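Local coordinates for protein extracellular ligand-binding receptor (Desulfitobacterium hafniense, PDB 4Q6B) that probably serves as the extracellular substrate-binding component of an ABC amino-acid transporter, holding leucine in the cleft between its two lobes, at residues F12-P18 against A77-N83; E128-L133 against D339-L343; E250-S256 against V342-D348. All coordinates share one frame; numbering follows the deposited sequence.

The three contacts illustrate how a two-lobed binding protein builds its cleft from separate sheets. Interaction 1 joins two parallel strands in one lobe; interactions 2 and 3 lie in the other, with centres about 24 Å and 28 Å from it. Interaction 1 meets the bound leucine directly through Arg82 and Asn83, whereas the side chains of Ile129 in interaction 2 and Ser256 in interaction 3 lie about 7 Å and 8 Å from the ligand. Interactions 2 and 3, centres about 13 Å apart, share Val342 and Leu343. They also touch where Leu133 CD2 of the helix lies 3.9 Å from Leu253 CD2 of the sheet.

Interaction 1: F12-P18 against A77-N83; sequences FIGVAWP and AVIGHRN. With LEU (leucine), chain B.
Arg82 crosses one face of the Trp17 indole, its CB 3.8 Å from the centroid of the six-membered ring in a CH-pi contact. With CG anti to the backbone N (chi1 -174°) and the chain extended on to NE, the arginine runs past the ring until its guanidinium stands nearly perpendicular to it, the planes 89° apart and Trp17 CZ2 at the guanidinium edge. One guanidinium face then meets the bound leucine, with Arg82 NH2 3.6 Å from leucine CD2. Pro18 CD lies 3.8 Å from Arg82 CB, crossing the arginine at about a right angle. Trp17 NE1 is held by Asp24. Farther in, Ala16 CB sits over the His81 ring, 3.6 Å from its centroid, while Asp55 and Tyr94 hydrogen-bond to the ring nitrogens and fix its rotation. A water 2.7 Å from Arg82 N links that amide to Ala16 O just where the strands part. Behind it the parallel ladder is regular, Ile79 N bonding to Gly14 O at 2.8 Å. Neighbouring parallel strands that end in ligand-binding loops are characteristic of the Rossmann-like lobes of type I periplasmic binding proteins, and here residues 82-83 line the leucine pocket.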
loop_
_atom_site.group_PDB
_atom_site.type_symbol
_atom_site.label_atom_id
_atom_site.label_comp_id
_atom_site.label_asym_id
_atom_site.label_seq_id
_atom_site.Cartn_x
_atom_site.Cartn_y
_atom_site.Cartn_z
ATOM N N PHE A 12 9.537 14.801 17.504
ATOM C CA PHE A 12 8.901 13.501 17.436
ATOM C C PHE A 12 7.907 13.351 16.289
ATOM O O PHE A 12 7.087 14.250 16.000
ATOM C CB PHE A 12 8.162 13.303 18.767
ATOM C CG PHE A 12 9.056 13.331 19.964
ATOM C CD1 PHE A 12 9.730 12.189 20.349
ATOM C CD2 PHE A 12 9.233 14.502 20.697
ATOM C CE1 PHE A 12 10.564 12.216 21.440
ATOM C CE2 PHE A 12 10.082 14.521 21.786
ATOM C CZ PHE A 12 10.736 13.366 22.161
ATOM N N ILE A 13 7.967 12.185 15.654
ATOM C CA ILE A 13 6.911 11.745 14.725
ATOM C C ILE A 13 6.232 10.543 15.357
ATOM O O ILE A 13 6.932 9.631 15.817
ATOM C CB ILE A 13 7.515 11.354 13.361
ATOM C CG1 ILE A 13 8.055 12.612 12.684
ATOM C CG2 ILE A 13 6.463 10.683 12.458
ATOM C CD1 ILE A 13 8.745 12.292 11.324
ATOM N N GLY A 14 4.900 10.577 15.430
ATOM C CA GLY A 14 4.122 9.392 15.871
ATOM C C GLY A 14 4.000 8.330 14.779
ATOM O O GLY A 14 3.958 8.627 13.574
ATOM N N VAL A 15 3.948 7.055 15.179
ATOM C CA VAL A 15 3.739 5.980 14.199
ATOM C C VAL A 15 2.702 5.046 14.821
ATOM O O VAL A 15 2.863 4.615 15.962
ATOM C CB VAL A 15 5.021 5.160 13.892
ATOM C CG1 VAL A 15 4.718 4.132 12.797
ATOM C CG2 VAL A 15 6.230 6.130 13.500
ATOM N N ALA A 16 1.672 4.700 14.043
ATOM C CA ALA A 16 0.620 3.770 14.482
ATOM C C ALA A 16 0.618 2.597 13.497
ATOM O O ALA A 16 0.423 2.805 12.275
ATOM C CB ALA A 16 -0.728 4.483 14.464
ATOM N N TRP A 17 0.840 1.365 13.999
ATOM C CA TRP A 17 1.008 0.194 13.132
ATOM C C TRP A 17 0.760 -1.047 13.932
ATOM O O TRP A 17 0.883 -0.997 15.144
ATOM C CB TRP A 17 2.473 0.132 12.613
ATOM C CG TRP A 17 2.707 -0.723 11.403
ATOM C CD1 TRP A 17 3.331 -1.923 11.372
ATOM C CD2 TRP A 17 2.387 -0.385 10.043
ATOM N NE1 TRP A 17 3.408 -2.397 10.048
ATOM C CE2 TRP A 17 2.837 -1.456 9.227
ATOM C CE3 TRP A 17 1.781 0.740 9.439
ATOM C CZ2 TRP A 17 2.699 -1.444 7.820
ATOM C CZ3 TRP A 17 1.641 0.752 8.051
ATOM C CH2 TRP A 17 2.092 -0.332 7.268
ATOM N N PRO A 18 0.379 -2.158 13.281
ATOM C CA PRO A 18 0.222 -3.377 14.070
ATOM C C PRO A 18 1.598 -4.038 14.234
ATOM O O PRO A 18 1.862 -5.121 13.683
ATOM C CB PRO A 18 -0.716 -4.247 13.226
ATOM C CG PRO A 18 -1.270 -3.326 12.171
ATOM C CD PRO A 18 -0.239 -2.289 11.944
ATOM N N ALA A 77 3.817 15.061 13.326
ATOM C CA ALA A 77 3.126 14.350 12.237
ATOM C C ALA A 77 2.967 12.894 12.683
ATOM O O ALA A 77 3.626 12.437 13.633
ATOM C CB ALA A 77 3.938 14.412 10.937
ATOM N N VAL A 78 2.081 12.166 12.005
ATOM C CA VAL A 78 1.876 10.730 12.228
ATOM C C VAL A 78 1.990 9.926 10.941
ATOM O O VAL A 78 1.444 10.307 9.889
ATOM C CB VAL A 78 0.468 10.487 12.884
ATOM C CG1 VAL A 78 0.109 8.961 13.048
ATOM C CG2 VAL A 78 0.434 11.201 14.202
ATOM N N ILE A 79 2.693 8.791 11.050
ATOM C CA ILE A 79 2.812 7.791 9.976
ATOM C C ILE A 79 1.869 6.663 10.366
ATOM O O ILE A 79 1.988 6.102 11.450
ATOM C CB ILE A 79 4.255 7.226 9.861
ATOM C CG1 ILE A 79 5.157 8.345 9.340
ATOM C CG2 ILE A 79 4.306 6.110 8.799
ATOM C CD1 ILE A 79 6.618 7.981 9.337
ATOM N N GLY A 80 0.899 6.377 9.508
ATOM C CA GLY A 80 -0.049 5.300 9.756
ATOM C C GLY A 80 -1.376 5.646 9.072
ATOM O O GLY A 80 -1.406 6.621 8.331
ATOM N N HIS A 81 -2.435 4.833 9.263
ATOM C CA HIS A 81 -2.341 3.499 9.879
ATOM C C HIS A 81 -2.165 2.492 8.717
ATOM O O HIS A 81 -1.962 2.903 7.555
ATOM C CB HIS A 81 -3.614 3.194 10.695
ATOM C CG HIS A 81 -3.800 4.102 11.881
ATOM N ND1 HIS A 81 -3.994 3.610 13.162
ATOM C CD2 HIS A 81 -3.801 5.455 11.998
ATOM C CE1 HIS A 81 -4.105 4.615 14.009
ATOM N NE2 HIS A 81 -3.995 5.748 13.331
ATOM N N ARG A 82 -2.235 1.194 8.994
ATOM C CA ARG A 82 -1.989 0.203 7.924
ATOM C C ARG A 82 -3.296 -0.102 7.215
ATOM O O ARG A 82 -3.413 0.051 5.978
ATOM C CB ARG A 82 -1.466 -1.101 8.517
ATOM C CG ARG A 82 -1.058 -2.131 7.450
ATOM C CD ARG A 82 -0.485 -3.393 8.137
ATOM N NE ARG A 82 -0.012 -4.436 7.217
ATOM C CZ ARG A 82 -0.728 -5.492 6.849
ATOM N NH1 ARG A 82 -0.204 -6.386 6.016
ATOM N NH2 ARG A 82 -1.964 -5.644 7.311
ATOM N N ASN A 83 -4.311 -0.460 7.984
ATOM C CA ASN A 83 -5.550 -0.945 7.374
ATOM C C ASN A 83 -6.428 0.235 7.014
ATOM O O ASN A 83 -6.610 1.141 7.842
ATOM C CB ASN A 83 -6.348 -1.820 8.372
ATOM C CG ASN A 83 -5.559 -3.034 8.826
ATOM O OD1 ASN A 83 -4.748 -2.927 9.745
ATOM N ND2 ASN A 83 -5.754 -4.177 8.158
HETATM N N LEU B . -3.863 -2.132 1.544
HETATM C CA LEU B . -4.523 -2.668 2.740
HETATM C C LEU B . -5.599 -1.715 3.232
HETATM O O LEU B . -6.328 -2.016 4.168
HETATM C CB LEU B . -3.481 -2.902 3.834
HETATM C CG LEU B . -2.619 -4.040 3.277
HETATM C CD1 LEU B . -1.159 -3.717 3.397
HETATM C CD2 LEU B . -2.934 -5.403 3.878
HETATM O OXT LEU B . -5.758 -0.636 2.642
HETATM O O HOH W 1 -1.522 0.935 11.580
#

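Interaction 2: E128-L133 against D339-L343; sequences EIARQL and DLVVL
OE2 of Glu128, a residue that packs against Val341 across the contact, accepts a hydrogen bond from NE2 of Gln132 at 2.9 Å. The bond is nearly straight, 163° at the hydrogen; the oxygen lies in the amide plane and is approached nearly along its C-O axis. Its partner OE1 takes NE of Arg131 from the syn side but tilted out of the carboxylate plane, in a salt bridge, but Arg131 was modelled in two conformations, so that grip is less certain than the glutamine's. Glu128 and Gln132 are one helical turn apart, and their bond ties two side chains whose aliphatic parts both face the strand.

Val341 lies against both. Its CG1 lies 3.8 Å from Gln132 CB, and its CG2 lies 3.8 Å from Glu128 CG and 4.2 Å from Ile129 CG1. The glutamine bends at its second torsion (chi2 -80°), which lets CB and CG slide past the valine while the amide turns back to the glutamate. Asp339 OD1 approaches NE2 of Gln132 only to 4.0 Å, too far for a bond, with amide and carboxylate planes 47° apart. The amide nitrogen near both carboxylates probably eases the repulsion between them. One turn beyond Ile129, CD2 of Leu133 meets CD2 of Leu343 at 3.8 Å, a purely apolar touch in which the two leucines cross at a slant.

Val341 and Leu343 point to the helix and Val342 away from it, as alternation along a strand requires. On another side of the helix Ala130 rests on helix 153-168. The axes of helix 128-133 and strand 341-343 approach to 9.0 Å, and a helix laid over a sheet in this way is the layered alpha/beta packing typical of each lobe of the type I periplasmic binding fold.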
loop_
_atom_site.group_PDB
_atom_site.type_symbol
_atom_site.label_atom_id
_atom_site.label_comp_id
_atom_site.label_asym_id
_atom_site.label_seq_id
_atom_site.Cartn_x
_atom_site.Cartn_y
_atom_site.Cartn_z
ATOM N N GLU A 128 -5.357 3.139 -8.753
ATOM C CA GLU A 128 -4.160 3.236 -9.616
ATOM C C GLU A 128 -3.528 1.871 -9.917
ATOM O O GLU A 128 -3.082 1.606 -11.035
ATOM C CB GLU A 128 -3.138 4.162 -8.948
ATOM C CG GLU A 128 -1.902 4.360 -9.784
ATOM C CD GLU A 128 -2.210 4.899 -11.202
ATOM O OE1 GLU A 128 -3.252 5.584 -11.389
ATOM O OE2 GLU A 128 -1.401 4.629 -12.125
ATOM N N ILE A 129 -3.548 0.978 -8.924
ATOM C CA ILE A 129 -3.077 -0.385 -9.095
ATOM C C ILE A 129 -3.941 -1.091 -10.146
ATOM O O ILE A 129 -3.410 -1.715 -11.074
ATOM C CB ILE A 129 -3.162 -1.105 -7.726
ATOM C CG1 ILE A 129 -2.005 -0.608 -6.851
ATOM C CG2 ILE A 129 -3.150 -2.626 -7.865
ATOM C CD1 ILE A 129 -2.250 -0.871 -5.316
ATOM N N ALA A 130 -5.263 -0.939 -10.026
ATOM C CA ALA A 130 -6.211 -1.546 -11.001
ATOM C C ALA A 130 -5.958 -1.038 -12.414
ATOM O O ALA A 130 -5.947 -1.819 -13.355
ATOM C CB ALA A 130 -7.689 -1.277 -10.588
ATOM N N ARG A 131 -5.728 0.264 -12.549
ATOM C CA ARG A 131 -5.500 0.896 -13.846
ATOM C C ARG A 131 -4.254 0.314 -14.531
ATOM O O ARG A 131 -4.279 -0.008 -15.723
ATOM C CB ARG A 131 -5.355 2.404 -13.646
ATOM C CG ARG A 131 -5.277 3.197 -14.927
ATOM C CD ARG A 131 -5.484 4.690 -14.628
ATOM N NE ARG A 131 -4.287 5.350 -14.097
ATOM C CZ ARG A 131 -3.784 6.489 -14.574
ATOM N NH1 ARG A 131 -2.699 7.011 -14.026
ATOM N NH2 ARG A 131 -4.361 7.099 -15.594
ATOM N N GLN A 132 -3.170 0.139 -13.774
ATOM C CA GLN A 132 -1.931 -0.352 -14.372
ATOM C C GLN A 132 -2.056 -1.816 -14.672
ATOM O O GLN A 132 -1.479 -2.279 -15.661
ATOM C CB GLN A 132 -0.747 -0.143 -13.414
ATOM C CG GLN A 132 -0.522 1.281 -13.079
ATOM C CD GLN A 132 0.226 1.990 -14.165
ATOM O OE1 GLN A 132 0.733 1.363 -15.099
ATOM N NE2 GLN A 132 0.302 3.309 -14.058
ATOM N N LEU A 133 -2.780 -2.556 -13.812
ATOM C CA LEU A 133 -2.985 -3.996 -14.086
ATOM C C LEU A 133 -3.783 -4.211 -15.360
ATOM O O LEU A 133 -3.444 -5.124 -16.160
ATOM C CB LEU A 133 -3.666 -4.754 -12.924
ATOM C CG LEU A 133 -2.778 -5.026 -11.722
ATOM C CD1 LEU A 133 -3.681 -5.387 -10.543
ATOM C CD2 LEU A 133 -1.771 -6.139 -12.024
ATOM N N ASP A 339 4.406 7.849 -10.315
ATOM C CA ASP A 339 4.358 6.521 -10.948
ATOM C C ASP A 339 5.056 5.491 -10.049
ATOM O O ASP A 339 6.228 5.144 -10.239
ATOM C CB ASP A 339 4.938 6.519 -12.370
ATOM C CG ASP A 339 4.286 5.454 -13.255
ATOM O OD1 ASP A 339 3.946 4.364 -12.722
ATOM O OD2 ASP A 339 4.075 5.717 -14.462
ATOM N N LEU A 340 4.301 5.008 -9.063
ATOM C CA LEU A 340 4.847 4.146 -8.017
ATOM C C LEU A 340 4.394 2.682 -8.138
ATOM O O LEU A 340 4.876 1.849 -7.376
ATOM C CB LEU A 340 4.385 4.633 -6.646
ATOM C CG LEU A 340 4.931 6.031 -6.389
ATOM C CD1 LEU A 340 4.123 6.673 -5.278
ATOM C CD2 LEU A 340 6.429 5.940 -6.016
ATOM N N VAL A 341 3.492 2.359 -9.061
ATOM C CA VAL A 341 3.029 0.974 -9.134
ATOM C C VAL A 341 4.143 0.075 -9.703
ATOM O O VAL A 341 4.790 0.406 -10.739
ATOM C CB VAL A 341 1.784 0.844 -10.008
ATOM C CG1 VAL A 341 1.460 -0.675 -10.316
ATOM C CG2 VAL A 341 0.595 1.534 -9.317
ATOM N N VAL A 342 4.340 -1.095 -9.060
ATOM C CA VAL A 342 5.319 -2.080 -9.550
ATOM C C VAL A 342 4.593 -3.413 -9.681
ATOM O O VAL A 342 3.931 -3.858 -8.720
ATOM C CB VAL A 342 6.457 -2.210 -8.513
ATOM C CG1 VAL A 342 7.463 -3.348 -8.879
ATOM C CG2 VAL A 342 7.213 -0.887 -8.361
ATOM N N LEU A 343 4.636 -4.004 -10.859
ATOM C CA LEU A 343 4.006 -5.312 -11.080
ATOM C C LEU A 343 5.044 -6.399 -10.784
ATOM O O LEU A 343 6.215 -6.330 -11.213
ATOM C CB LEU A 343 3.483 -5.433 -12.502
ATOM C CG LEU A 343 2.489 -4.345 -12.927
ATOM C CD1 LEU A 343 1.817 -4.729 -14.253
ATOM C CD2 LEU A 343 1.426 -4.167 -11.885
#

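Interaction 3: E250-S256 against V342-D348; sequences EGLLVGS and VLKKMKD
Lys345 NZ reaches back across the strand pair to give Gly251 O a hydrogen bond of 2.8 Å, its chain bending only at the last torsion (chi4 66°). A leucine in its place would probably leave Gly251 O without this mate and let the turn before strand 253-257 move more freely. Beside it Met346, modelled as selenomethionine, uses both backbone groups: its O receives Gly251 N at 2.8 Å and its N donates to Leu252 O at 3.0 Å, an arrangement consistent with a G1 beta bulge at Gly251. At the outer end Glu250 OE1 takes the backbone N of Asp348 at 2.9 Å on its syn lone pair, although Asp348 is poorly ordered.

Val254 and Lys344 form a hydrogen-bonded antiparallel pair, Val254 N donating to Lys344 O at 2.7 Å and Lys344 N returning a bond to Val254 O. Ser256 and Val342 repeat the pattern, though Val342 N approaches Ser256 O from above the carbonyl plane. Lys344 NZ is satisfied by Asp234, Phe257 O and Phe258 O; Asp234 also holds Ser256 OG. The paired strands lie between strands 227-229 and 350-353, while helix 126-139 packs on the Leu253 face, where Leu133 and Tyr136 touch that leucine.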
loop_
_atom_site.group_PDB
_atom_site.type_symbol
_atom_site.label_atom_id
_atom_site.label_comp_id
_atom_site.label_asym_id
_atom_site.label_seq_id
_atom_site.Cartn_x
_atom_site.Cartn_y
_atom_site.Cartn_z
ATOM N N GLU A 250 3.069 -20.053 -8.122
ATOM C CA GLU A 250 3.854 -19.886 -9.350
ATOM C C GLU A 250 3.038 -19.165 -10.435
ATOM O O GLU A 250 1.948 -19.622 -10.823
ATOM C CB GLU A 250 4.337 -21.261 -9.855
ATOM C CG GLU A 250 5.380 -21.229 -10.992
ATOM C CD GLU A 250 6.739 -20.693 -10.532
ATOM O OE1 GLU A 250 6.978 -20.645 -9.302
ATOM O OE2 GLU A 250 7.562 -20.305 -11.391
ATOM N N GLY A 251 3.556 -18.029 -10.887
ATOM C CA GLY A 251 2.945 -17.279 -11.965
ATOM C C GLY A 251 1.938 -16.238 -11.511
ATOM O O GLY A 251 1.467 -15.451 -12.339
ATOM N N LEU A 252 1.622 -16.205 -10.213
ATOM C CA LEU A 252 0.785 -15.115 -9.675
ATOM C C LEU A 252 1.320 -13.716 -9.986
ATOM O O LEU A 252 2.491 -13.420 -9.729
ATOM C CB LEU A 252 0.599 -15.282 -8.171
ATOM C CG LEU A 252 -0.224 -14.195 -7.454
ATOM C CD1 LEU A 252 -1.702 -14.314 -7.780
ATOM C CD2 LEU A 252 -0.009 -14.266 -5.920
ATOM N N LEU A 253 0.472 -12.855 -10.548
ATOM C CA LEU A 253 0.855 -11.476 -10.795
ATOM C C LEU A 253 0.263 -10.592 -9.702
ATOM O O LEU A 253 -0.942 -10.676 -9.430
ATOM C CB LEU A 253 0.365 -11.010 -12.177
ATOM C CG LEU A 253 0.748 -9.570 -12.554
ATOM C CD1 LEU A 253 2.264 -9.437 -12.807
ATOM C CD2 LEU A 253 -0.057 -9.131 -13.812
ATOM N N VAL A 254 1.104 -9.747 -9.109
ATOM C CA VAL A 254 0.702 -8.886 -8.016
ATOM C C VAL A 254 0.942 -7.412 -8.344
ATOM O O VAL A 254 2.014 -7.039 -8.749
ATOM C CB VAL A 254 1.474 -9.263 -6.740
ATOM C CG1 VAL A 254 1.181 -8.288 -5.615
ATOM C CG2 VAL A 254 1.136 -10.693 -6.335
ATOM N N GLY A 255 -0.079 -6.596 -8.156
ATOM C CA GLY A 255 0.065 -5.175 -8.346
ATOM C C GLY A 255 0.399 -4.571 -6.999
ATOM O O GLY A 255 -0.351 -4.672 -6.062
ATOM N N SER A 256 1.544 -3.922 -6.932
ATOM C CA SER A 256 2.107 -3.500 -5.671
ATOM C C SER A 256 2.968 -2.292 -5.911
ATOM O O SER A 256 2.711 -1.544 -6.819
ATOM C CB SER A 256 2.912 -4.616 -5.023
ATOM O OG SER A 256 3.209 -4.286 -3.691
ATOM N N VAL A 342 4.340 -1.095 -9.060
ATOM C CA VAL A 342 5.319 -2.080 -9.550
ATOM C C VAL A 342 4.593 -3.413 -9.681
ATOM O O VAL A 342 3.931 -3.858 -8.720
ATOM C CB VAL A 342 6.457 -2.210 -8.513
ATOM C CG1 VAL A 342 7.463 -3.348 -8.879
ATOM C CG2 VAL A 342 7.213 -0.887 -8.361
ATOM N N LEU A 343 4.636 -4.004 -10.859
ATOM C CA LEU A 343 4.006 -5.312 -11.080
ATOM C C LEU A 343 5.044 -6.399 -10.784
ATOM O O LEU A 343 6.215 -6.330 -11.213
ATOM C CB LEU A 343 3.483 -5.433 -12.502
ATOM C CG LEU A 343 2.489 -4.345 -12.927
ATOM C CD1 LEU A 343 1.817 -4.729 -14.253
ATOM C CD2 LEU A 343 1.426 -4.167 -11.885
ATOM N N LYS A 344 4.608 -7.407 -10.038
ATOM C CA LYS A 344 5.525 -8.425 -9.509
ATOM C C LYS A 344 4.956 -9.773 -9.825
ATOM O O LYS A 344 3.790 -9.999 -9.548
ATOM C CB LYS A 344 5.587 -8.267 -7.985
ATOM C CG LYS A 344 6.041 -6.870 -7.538
ATOM C CD LYS A 344 6.379 -6.798 -6.062
ATOM C CE LYS A 344 6.749 -5.353 -5.719
ATOM N NZ LYS A 344 7.097 -5.183 -4.298
ATOM N N LYS A 345 5.753 -10.663 -10.409
ATOM C CA LYS A 345 5.287 -11.993 -10.796
ATOM C C LYS A 345 6.091 -13.074 -10.056
ATOM O O LYS A 345 7.331 -13.064 -10.068
ATOM C CB LYS A 345 5.387 -12.177 -12.307
ATOM C CG LYS A 345 4.662 -13.411 -12.854
ATOM C CD LYS A 345 4.668 -13.360 -14.366
ATOM C CE LYS A 345 3.844 -14.468 -14.983
ATOM N NZ LYS A 345 2.399 -14.296 -14.669
HETATM N N MSE A 346 5.378 -14.009 -9.421
HETATM C CA MSE A 346 6.000 -15.128 -8.711
HETATM C C MSE A 346 6.670 -16.111 -9.657
HETATM O O MSE A 346 6.041 -16.694 -10.549
HETATM C CB MSE A 346 4.966 -15.871 -7.854
HETATM C CG MSE A 346 4.512 -15.105 -6.632
HETATM SE SE MSE A 346 5.899 -15.027 -5.239
HETATM C CE MSE A 346 6.002 -16.887 -4.921
ATOM N N LYS A 347 7.982 -16.264 -9.486
ATOM C CA LYS A 347 8.730 -17.298 -10.186
ATOM C C LYS A 347 9.674 -17.952 -9.178
ATOM O O LYS A 347 10.554 -17.292 -8.611
ATOM C CB LYS A 347 9.495 -16.751 -11.398
ATOM C CG LYS A 347 10.021 -17.850 -12.314
ATOM C CD LYS A 347 10.641 -17.282 -13.595
ATOM C CE LYS A 347 12.177 -17.306 -13.564
ATOM N NZ LYS A 347 12.769 -16.205 -14.392
ATOM N N ASP A 348 9.442 -19.241 -8.939
ATOM C CA ASP A 348 10.215 -20.013 -7.978
ATOM C C ASP A 348 10.273 -19.350 -6.601
ATOM O O ASP A 348 11.350 -19.125 -6.053
ATOM C CB ASP A 348 11.611 -20.272 -8.535
ATOM C CG ASP A 348 11.568 -20.931 -9.907
ATOM O OD1 ASP A 348 10.716 -21.832 -10.114
ATOM O OD2 ASP A 348 12.378 -20.544 -10.780
#